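Local coordinates for pyrrolidone-carboxylate peptidase (Deinococcus radiodurans R1, PDB 5Z48), which removes an N-terminal pyroglutamyl group from polypeptides, acting as a cysteine exopeptidase of the C15 family, at residues T81-Q93 and R103-A117. Residues are numbered along the deposited sequence; the frame is centred on the assembly and turned at random. Where two conformers were deposited one is given.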
ATOM      1  N   THR B  81       6.063  -2.662  15.966  1.00  8.50           N
ATOM      2  CA  THR B  81       4.863  -2.062  16.540  1.00  7.43           C
ATOM      3  C   THR B  81       4.507  -2.697  17.879  1.00  9.87           C
ATOM      4  O   THR B  81       4.796  -3.872  18.145  1.00 12.01           O
ATOM      5  CB  THR B  81       3.618  -2.168  15.600  1.00 10.04           C
ATOM      6  OG1 THR B  81       3.441  -3.531  15.143  1.00 11.21           O
ATOM      7  CG2 THR B  81       3.786  -1.224  14.391  1.00 10.80           C
ATOM      8  N   LEU B  82       3.912  -1.878  18.750  1.00  9.24           N
ATOM      9  CA  LEU B  82       3.424  -2.313  20.064  1.00  7.90           C
ATOM     10  C   LEU B  82       1.902  -2.356  20.027  1.00 10.14           C
ATOM     11  O   LEU B  82       1.258  -1.350  19.670  1.00 10.77           O
ATOM     12  CB  LEU B  82       3.870  -1.340  21.162  1.00 10.22           C
ATOM     13  CG  LEU B  82       5.348  -1.151  21.345  1.00 13.02           C
ATOM     14  CD1 LEU B  82       5.535   0.048  22.272  1.00 15.18           C
ATOM     15  CD2 LEU B  82       5.966  -2.430  21.934  1.00 13.21           C
ATOM     16  N   GLU B  83       1.309  -3.509  20.412  1.00  9.80           N
ATOM     17  CA  GLU B  83      -0.147  -3.667  20.383  1.00  9.69           C
ATOM     18  C   GLU B  83      -0.790  -3.002  21.581  1.00 10.20           C
ATOM     19  O   GLU B  83      -0.434  -3.278  22.739  1.00 12.20           O
ATOM     20  CB  GLU B  83      -0.533  -5.161  20.349  1.00 10.51           C
ATOM     21  CG  GLU B  83      -0.039  -5.835  19.075  1.00 11.15           C
ATOM     22  CD  GLU B  83      -0.576  -5.238  17.785  1.00 10.36           C
ATOM     23  OE1 GLU B  83      -1.572  -4.455  17.813  1.00 10.29           O
ATOM     24  OE2 GLU B  83       0.056  -5.525  16.721  1.00 10.86           O
ATOM     25  N   ARG B  84      -1.770  -2.129  21.318  1.00  8.24           N
ATOM     26  CA  ARG B  84      -2.457  -1.478  22.422  1.00  9.55           C
ATOM     27  C   ARG B  84      -3.452  -2.384  23.099  1.00 11.27           C
ATOM     28  O   ARG B  84      -3.722  -2.198  24.290  1.00 10.15           O
ATOM     29  CB  ARG B  84      -3.157  -0.207  21.915  1.00  9.76           C
ATOM     30  CG  ARG B  84      -3.726   0.638  23.077  1.00 10.27           C
ATOM     31  CD  ARG B  84      -4.535   1.867  22.588  1.00  9.31           C
ATOM     32  NE  ARG B  84      -3.722   2.811  21.814  1.00  9.04           N
ATOM     33  CZ  ARG B  84      -3.076   3.854  22.337  1.00 12.38           C
ATOM     34  NH1 ARG B  84      -3.062   4.053  23.667  1.00 13.54           N
ATOM     35  NH2 ARG B  84      -2.445   4.715  21.524  1.00 12.51           N
ATOM     36  N   VAL B  85      -4.072  -3.303  22.356  1.00 10.33           N
ATOM     37  CA  VAL B  85      -5.266  -3.991  22.861  1.00  9.68           C
ATOM     38  C   VAL B  85      -5.320  -5.419  22.329  1.00 11.30           C
ATOM     39  O   VAL B  85      -5.072  -5.687  21.147  1.00 11.68           O
ATOM     40  CB  VAL B  85      -6.532  -3.171  22.526  1.00 11.37           C
ATOM     41  CG1 VAL B  85      -6.662  -2.993  21.022  1.00 12.04           C
ATOM     42  CG2 VAL B  85      -7.765  -3.804  23.143  1.00 13.57           C
ATOM     43  N   GLY B  86      -5.661  -6.337  23.231  1.00 11.53           N
ATOM     44  CA  GLY B  86      -5.976  -7.712  22.861  1.00 12.72           C
ATOM     45  C   GLY B  86      -7.481  -7.903  22.944  1.00 10.22           C
ATOM     46  O   GLY B  86      -8.091  -7.623  23.968  1.00 11.17           O
ATOM     47  N   VAL B  87      -8.077  -8.393  21.851  1.00 11.40           N
ATOM     48  CA  VAL B  87      -9.531  -8.522  21.738  1.00 12.87           C
ATOM     49  C   VAL B  87      -9.937  -9.981  21.939  1.00 12.87           C
ATOM     50  O   VAL B  87      -9.258 -10.899  21.463  1.00 12.50           O
ATOM     51  CB  VAL B  87      -9.995  -8.003  20.366  1.00 11.69           C
ATOM     52  CG1 VAL B  87     -11.478  -8.272  20.142  1.00 12.61           C
ATOM     53  CG2 VAL B  87      -9.693  -6.508  20.220  1.00 13.12           C
ATOM     54  N   GLY B  88     -11.034 -10.189  22.663  1.00 11.91           N
ATOM     55  CA  GLY B  88     -11.471 -11.534  23.064  1.00 12.16           C
ATOM     56  C   GLY B  88     -12.201 -12.300  21.972  1.00 12.61           C
ATOM     57  O   GLY B  88     -13.252 -12.903  22.229  1.00 15.40           O
ATOM     58  N   VAL B  89     -11.675 -12.275  20.760  1.00 13.21           N
ATOM     59  CA  VAL B  89     -12.285 -12.968  19.626  1.00 12.06           C
ATOM     60  C   VAL B  89     -11.196 -13.675  18.820  1.00 11.57           C
ATOM     61  O   VAL B  89     -10.098 -13.131  18.621  1.00 11.90           O
ATOM     62  CB  VAL B  89     -13.086 -12.015  18.707  1.00 14.26           C
ATOM     63  CG1 VAL B  89     -13.677 -12.763  17.513  1.00 15.89           C
ATOM     64  CG2 VAL B  89     -14.213 -11.292  19.482  1.00 12.32           C
ATOM     65  N   MET B  90     -11.526 -14.875  18.340  0.60 11.85           N
ATOM     66  CA  MET B  90     -10.714 -15.639  17.392  0.60 12.95           C
ATOM     67  C   MET B  90     -11.404 -15.611  16.030  0.60 10.98           C
ATOM     68  O   MET B  90     -12.511 -16.146  15.880  0.60 12.87           O
ATOM     69  CB  MET B  90     -10.536 -17.084  17.862  0.60 13.84           C
ATOM     70  CG  MET B  90      -9.969 -17.148  19.263  0.60 14.11           C
ATOM     71  SD  MET B  90     -10.200 -18.690  20.133  0.60 18.55           S
ATOM     72  CE  MET B  90      -9.028 -19.803  19.367  0.60 17.00           C
ATOM     73  N   ASP B  91     -10.717 -15.054  15.032  1.00 11.67           N
ATOM     74  CA  ASP B  91     -11.254 -15.036  13.670  1.00 12.93           C
ATOM     75  C   ASP B  91     -10.072 -15.134  12.726  1.00 11.87           C
ATOM     76  O   ASP B  91      -9.307 -14.170  12.579  1.00 14.96           O
ATOM     77  CB  ASP B  91     -12.090 -13.787  13.395  1.00 12.01           C
ATOM     78  CG  ASP B  91     -12.861 -13.917  12.105  1.00 16.10           C
ATOM     79  OD1 ASP B  91     -13.924 -14.548  12.086  1.00 15.62           O
ATOM     80  OD2 ASP B  91     -12.400 -13.370  11.081  1.00 23.26           O
ATOM     81  N   PHE B  92      -9.897 -16.316  12.126  1.00 13.50           N
ATOM     82  CA  PHE B  92      -8.663 -16.645  11.427  1.00 15.56           C
ATOM     83  C   PHE B  92      -8.859 -16.474   9.934  1.00 17.23           C
ATOM     84  O   PHE B  92      -9.714 -17.142   9.345  1.00 23.02           O
ATOM     85  CB  PHE B  92      -8.224 -18.082  11.720  1.00 13.38           C
ATOM     86  CG  PHE B  92      -7.703 -18.325  13.128  1.00 13.63           C
ATOM     87  CD1 PHE B  92      -7.818 -17.378  14.158  1.00 13.70           C
ATOM     88  CD2 PHE B  92      -7.066 -19.539  13.401  1.00 15.81           C
ATOM     89  CE1 PHE B  92      -7.320 -17.642  15.442  1.00 14.47           C
ATOM     90  CE2 PHE B  92      -6.570 -19.830  14.657  1.00 15.87           C
ATOM     91  CZ  PHE B  92      -6.667 -18.884  15.692  1.00 16.33           C
ATOM     92  N   GLN B  93      -8.037 -15.626   9.322  1.00 16.53           N
ATOM     93  CA  GLN B  93      -8.058 -15.465   7.873  1.00 17.98           C
ATOM     94  C   GLN B  93      -7.310 -16.578   7.156  1.00 19.03           C
ATOM     95  O   GLN B  93      -7.597 -16.832   5.983  1.00 21.84           O
ATOM     96  CB  GLN B  93      -7.447 -14.123   7.492  1.00 21.63           C
ATOM     97  CG  GLN B  93      -8.163 -12.965   8.183  1.00 28.27           C
ATOM     98  CD  GLN B  93      -9.531 -12.704   7.594  1.00 38.84           C
ATOM     99  OE1 GLN B  93      -9.723 -12.759   6.376  1.00 44.39           O
ATOM    100  NE2 GLN B  93     -10.500 -12.448   8.457  1.00 41.24           N
ATOM    101  N   ARG B 103     -14.225 -18.709  13.427  1.00 16.18           N
ATOM    102  CA  ARG B 103     -15.025 -17.616  12.865  1.00 16.45           C
ATOM    103  C   ARG B 103     -15.781 -16.925  14.011  1.00 15.36           C
ATOM    104  O   ARG B 103     -16.645 -17.537  14.644  1.00 17.47           O
ATOM    105  CB  ARG B 103     -15.976 -18.166  11.798  1.00 21.66           C
ATOM    106  CG  ARG B 103     -16.731 -17.084  11.003  1.00 25.72           C
ATOM    107  CD  ARG B 103     -16.042 -16.765   9.659  1.00 29.28           C
ATOM    108  NE  ARG B 103     -14.656 -16.305   9.855  1.00 28.53           N
ATOM    109  CZ  ARG B 103     -13.570 -16.901   9.373  1.00 30.40           C
ATOM    110  NH1 ARG B 103     -13.655 -18.002   8.616  1.00 34.29           N
ATOM    111  NH2 ARG B 103     -12.385 -16.369   9.604  1.00 26.85           N
ATOM    112  N   ASP B 104     -15.441 -15.648  14.290  1.00 14.32           N
ATOM    113  CA  ASP B 104     -16.187 -14.834  15.258  1.00 14.86           C
ATOM    114  C   ASP B 104     -16.309 -15.515  16.622  1.00 16.49           C
ATOM    115  O   ASP B 104     -17.336 -15.418  17.294  1.00 18.21           O
ATOM    116  CB  ASP B 104     -17.584 -14.486  14.726  1.00 15.32           C
ATOM    117  CG  ASP B 104     -17.543 -13.837  13.367  1.00 16.99           C
ATOM    118  OD1 ASP B 104     -16.589 -13.041  13.135  1.00 16.21           O
ATOM    119  OD2 ASP B 104     -18.456 -14.112  12.562  1.00 21.23           O
ATOM    120  N   GLN B 105     -15.233 -16.185  17.068  1.00 16.38           N
ATOM    121  CA  GLN B 105     -15.350 -17.061  18.236  1.00 18.66           C
ATOM    122  C   GLN B 105     -14.874 -16.352  19.501  1.00 16.51           C
ATOM    123  O   GLN B 105     -13.698 -15.959  19.573  1.00 15.57           O
ATOM    124  CB  GLN B 105     -14.548 -18.338  18.000  1.00 19.87           C
ATOM    125  CG  GLN B 105     -14.621 -19.344  19.135  1.00 25.88           C
ATOM    126  CD  GLN B 105     -15.989 -20.003  19.283  1.00 36.07           C
ATOM    127  OE1 GLN B 105     -16.728 -20.187  18.312  1.00 36.47           O
ATOM    128  NE2 GLN B 105     -16.356 -20.297  20.523  1.00 42.51           N
ATOM    129  N   PRO B 106     -15.722 -16.181  20.521  1.00 17.13           N
ATOM    130  CA  PRO B 106     -15.244 -15.585  21.779  1.00 15.23           C
ATOM    131  C   PRO B 106     -14.186 -16.461  22.429  1.00 18.21           C
ATOM    132  O   PRO B 106     -14.288 -17.690  22.449  1.00 19.94           O
ATOM    133  CB  PRO B 106     -16.504 -15.488  22.644  1.00 22.22           C
ATOM    134  CG  PRO B 106     -17.667 -15.452  21.595  1.00 25.75           C
ATOM    135  CD  PRO B 106     -17.178 -16.407  20.517  1.00 22.50           C
ATOM    136  N   ILE B 107     -13.154 -15.815  22.977  1.00 17.97           N
ATOM    137  CA  ILE B 107     -12.071 -16.593  23.579  1.00 18.10           C
ATOM    138  C   ILE B 107     -12.517 -17.209  24.901  1.00 19.46           C
ATOM    139  O   ILE B 107     -12.219 -18.371  25.191  1.00 20.35           O
ATOM    140  CB  ILE B 107     -10.818 -15.711  23.750  1.00 15.39           C
ATOM    141  CG1 ILE B 107     -10.212 -15.397  22.377  1.00 14.88           C
ATOM    142  CG2 ILE B 107      -9.815 -16.398  24.683  1.00 16.87           C
ATOM    143  CD1 ILE B 107      -8.962 -14.442  22.404  1.00 15.69           C
ATOM    144  N   GLU B 108     -13.259 -16.451  25.711  1.00 19.16           N
ATOM    145  CA  GLU B 108     -13.609 -16.883  27.063  1.00 25.01           C
ATOM    146  C   GLU B 108     -15.035 -16.472  27.376  1.00 30.07           C
ATOM    147  O   GLU B 108     -15.368 -15.285  27.280  1.00 30.64           O
ATOM    148  CB  GLU B 108     -12.641 -16.235  28.068  1.00 25.66           C
ATOM    149  CG  GLU B 108     -12.751 -16.727  29.473  1.00 35.04           C
ATOM    150  CD  GLU B 108     -11.797 -17.859  29.727  1.00 35.35           C
ATOM    151  OE1 GLU B 108     -12.242 -18.828  30.351  1.00 40.44           O
ATOM    152  OE2 GLU B 108     -10.613 -17.792  29.285  1.00 30.34           O
ATOM    153  N   PRO B 109     -15.901 -17.410  27.763  1.00 32.83           N
ATOM    154  CA  PRO B 109     -17.244 -17.021  28.205  1.00 34.02           C
ATOM    155  C   PRO B 109     -17.144 -16.136  29.442  1.00 32.69           C
ATOM    156  O   PRO B 109     -16.290 -16.346  30.308  1.00 36.62           O
ATOM    157  CB  PRO B 109     -17.923 -18.364  28.514  1.00 38.34           C
ATOM    158  CG  PRO B 109     -16.772 -19.338  28.776  1.00 38.18           C
ATOM    159  CD  PRO B 109     -15.641 -18.858  27.889  1.00 34.16           C
ATOM    160  N   ASP B 110     -17.964 -15.090  29.475  1.00 34.32           N
ATOM    161  CA  ASP B 110     -18.134 -14.265  30.676  1.00 37.94           C
ATOM    162  C   ASP B 110     -16.857 -13.535  31.068  1.00 32.02           C
ATOM    163  O   ASP B 110     -16.514 -13.464  32.242  1.00 39.14           O
ATOM    164  CB  ASP B 110     -18.651 -15.087  31.859  1.00 44.75           C
ATOM    165  CG  ASP B 110     -19.911 -15.829  31.533  1.00 53.87           C
ATOM    166  OD1 ASP B 110     -20.790 -15.216  30.886  1.00 56.04           O
ATOM    167  OD2 ASP B 110     -20.027 -17.018  31.912  1.00 58.15           O
ATOM    168  N   ALA B 111     -16.095 -13.075  30.087  1.00 25.28           N
ATOM    169  CA  ALA B 111     -14.889 -12.297  30.327  1.00 22.34           C
ATOM    170  C   ALA B 111     -14.960 -11.007  29.523  1.00 17.61           C
ATOM    171  O   ALA B 111     -15.818 -10.866  28.639  1.00 18.49           O
ATOM    172  CB  ALA B 111     -13.631 -13.107  29.952  1.00 21.97           C
ATOM    173  N   PRO B 112     -14.061 -10.042  29.788  1.00 17.78           N
ATOM    174  CA  PRO B 112     -14.134  -8.761  29.063  1.00 17.41           C
ATOM    175  C   PRO B 112     -13.974  -8.920  27.559  1.00 16.62           C
ATOM    176  O   PRO B 112     -13.271  -9.807  27.063  1.00 16.07           O
ATOM    177  CB  PRO B 112     -12.967  -7.945  29.645  1.00 17.50           C
ATOM    178  CG  PRO B 112     -12.822  -8.517  31.090  1.00 18.89           C
ATOM    179  CD  PRO B 112     -13.043  -9.990  30.868  1.00 19.64           C
ATOM    180  N   ALA B 113     -14.581  -7.977  26.829  1.00 12.51           N
ATOM    181  CA  ALA B 113     -14.404  -7.933  25.381  1.00 13.33           C
ATOM    182  C   ALA B 113     -12.950  -7.748  24.975  1.00 14.24           C
ATOM    183  O   ALA B 113     -12.542  -8.188  23.885  1.00 13.75           O
ATOM    184  CB  ALA B 113     -15.253  -6.801  24.799  1.00 14.99           C
ATOM    185  N   ALA B 114     -12.157  -7.064  25.807  1.00 11.71           N
ATOM    186  CA  ALA B 114     -10.771  -6.802  25.487  1.00  9.59           C
ATOM    187  C   ALA B 114      -9.994  -6.509  26.766  1.00 11.34           C
ATOM    188  O   ALA B 114     -10.571  -6.206  27.815  1.00 12.14           O
ATOM    189  CB  ALA B 114     -10.649  -5.618  24.533  1.00 12.07           C
ATOM    190  N   TYR B 115      -8.656  -6.577  26.642  1.00 10.73           N
ATOM    191  CA  TYR B 115      -7.731  -6.077  27.659  1.00 10.35           C
ATOM    192  C   TYR B 115      -6.755  -5.102  27.014  1.00 11.24           C
ATOM    193  O   TYR B 115      -6.191  -5.403  25.956  1.00 11.65           O
ATOM    194  CB  TYR B 115      -6.944  -7.246  28.312  1.00  9.76           C
ATOM    195  CG  TYR B 115      -7.731  -8.050  29.281  1.00 11.13           C
ATOM    196  CD1 TYR B 115      -8.487  -9.178  28.883  1.00 11.20           C
ATOM    197  CD2 TYR B 115      -7.721  -7.732  30.637  1.00 14.07           C
ATOM    198  CE1 TYR B 115      -9.190  -9.938  29.800  1.00 13.48           C
ATOM    199  CE2 TYR B 115      -8.421  -8.490  31.568  1.00 13.60           C
ATOM    200  CZ  TYR B 115      -9.166  -9.595  31.150  1.00 15.50           C
ATOM    201  OH  TYR B 115      -9.840 -10.312  32.089  1.00 17.25           O
ATOM    202  N   LEU B 116      -6.558  -3.934  27.624  1.00 11.73           N
ATOM    203  CA  LEU B 116      -5.461  -3.067  27.186  1.00 11.04           C
ATOM    204  C   LEU B 116      -4.119  -3.625  27.655  1.00 10.03           C
ATOM    205  O   LEU B 116      -3.963  -4.056  28.805  1.00 13.48           O
ATOM    206  CB  LEU B 116      -5.668  -1.636  27.706  1.00 10.95           C
ATOM    207  CG  LEU B 116      -6.969  -0.957  27.275  1.00 13.95           C
ATOM    208  CD1 LEU B 116      -6.975   0.445  27.907  1.00 17.13           C
ATOM    209  CD2 LEU B 116      -6.984  -0.915  25.758  1.00 14.99           C
ATOM    210  N   ALA B 117      -3.122  -3.558  26.767  1.00  9.81           N
ATOM    211  CA  ALA B 117      -1.763  -3.900  27.178  1.00  9.87           C
ATOM    212  C   ALA B 117      -1.324  -2.977  28.307  1.00 11.93           C
ATOM    213  O   ALA B 117      -1.702  -1.793  28.357  1.00 12.19           O
ATOM    214  CB  ALA B 117      -0.816  -3.739  25.981  1.00  9.91           C
TER
HETATM  215  O   HOH W   1      -2.616  -0.278  26.121  1.00 13.76           O
HETATM  216  O   HOH W   2     -13.237 -13.575  25.501  1.00 19.30           O
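Asp-91 OD1 is gripped from two directions across the contact: the backbone N of Asp-104 donates to its anti lone pair (2.9 Å), and Arg-103 NE meets it on the syn side, 33° out of the carboxylate plane, as a salt bridge. The two planar groups are turned 71° apart, so the second link, a weak bond from NH2 to Asp-91 OD2, does not make a flat bidentate pair. Bends at chi2 and chi3 fold the arginine chain back, and its NH2 also donates to Phe-92 O (2.8 Å); that oxygen lies in the guanidinium plane, while NH2 sits well above the carbonyl plane. Asp-104 OD1 lies 3.2 Å from Asp-91 OD1; Arg-122 of the second subunit, which bridges both aspartates, and Arg-84 of that subunit, which bridges Asp-104, probably offset the repulsion.

Next to this end the backbones run antiparallel. Asp-104 and Gln-105 both face Met-90, forming a G1 beta bulge, and Met-90 N donates to Gln-105 O at 2.7 Å. The side chains of Met-90 and Ile-107 cross at about a right angle, CG to CG1 3.6 Å. At Gly-88, the centre of an inverse gamma turn, the partner changes: its N binds Ala-113 O (2.8 Å), its O accepts from Ile-107 N. Paired bonds between Gly-86 and Tyr-115 form a second short ladder, with Val-85 CG2 against Ala-114 CB (3.7 Å).

Strand 80-90 therefore links a charged, intersubunit end to Glu-83, whose OE2 is hydrogen-bonded to His-171 ND1, consistent with a Cys-His-Glu triad.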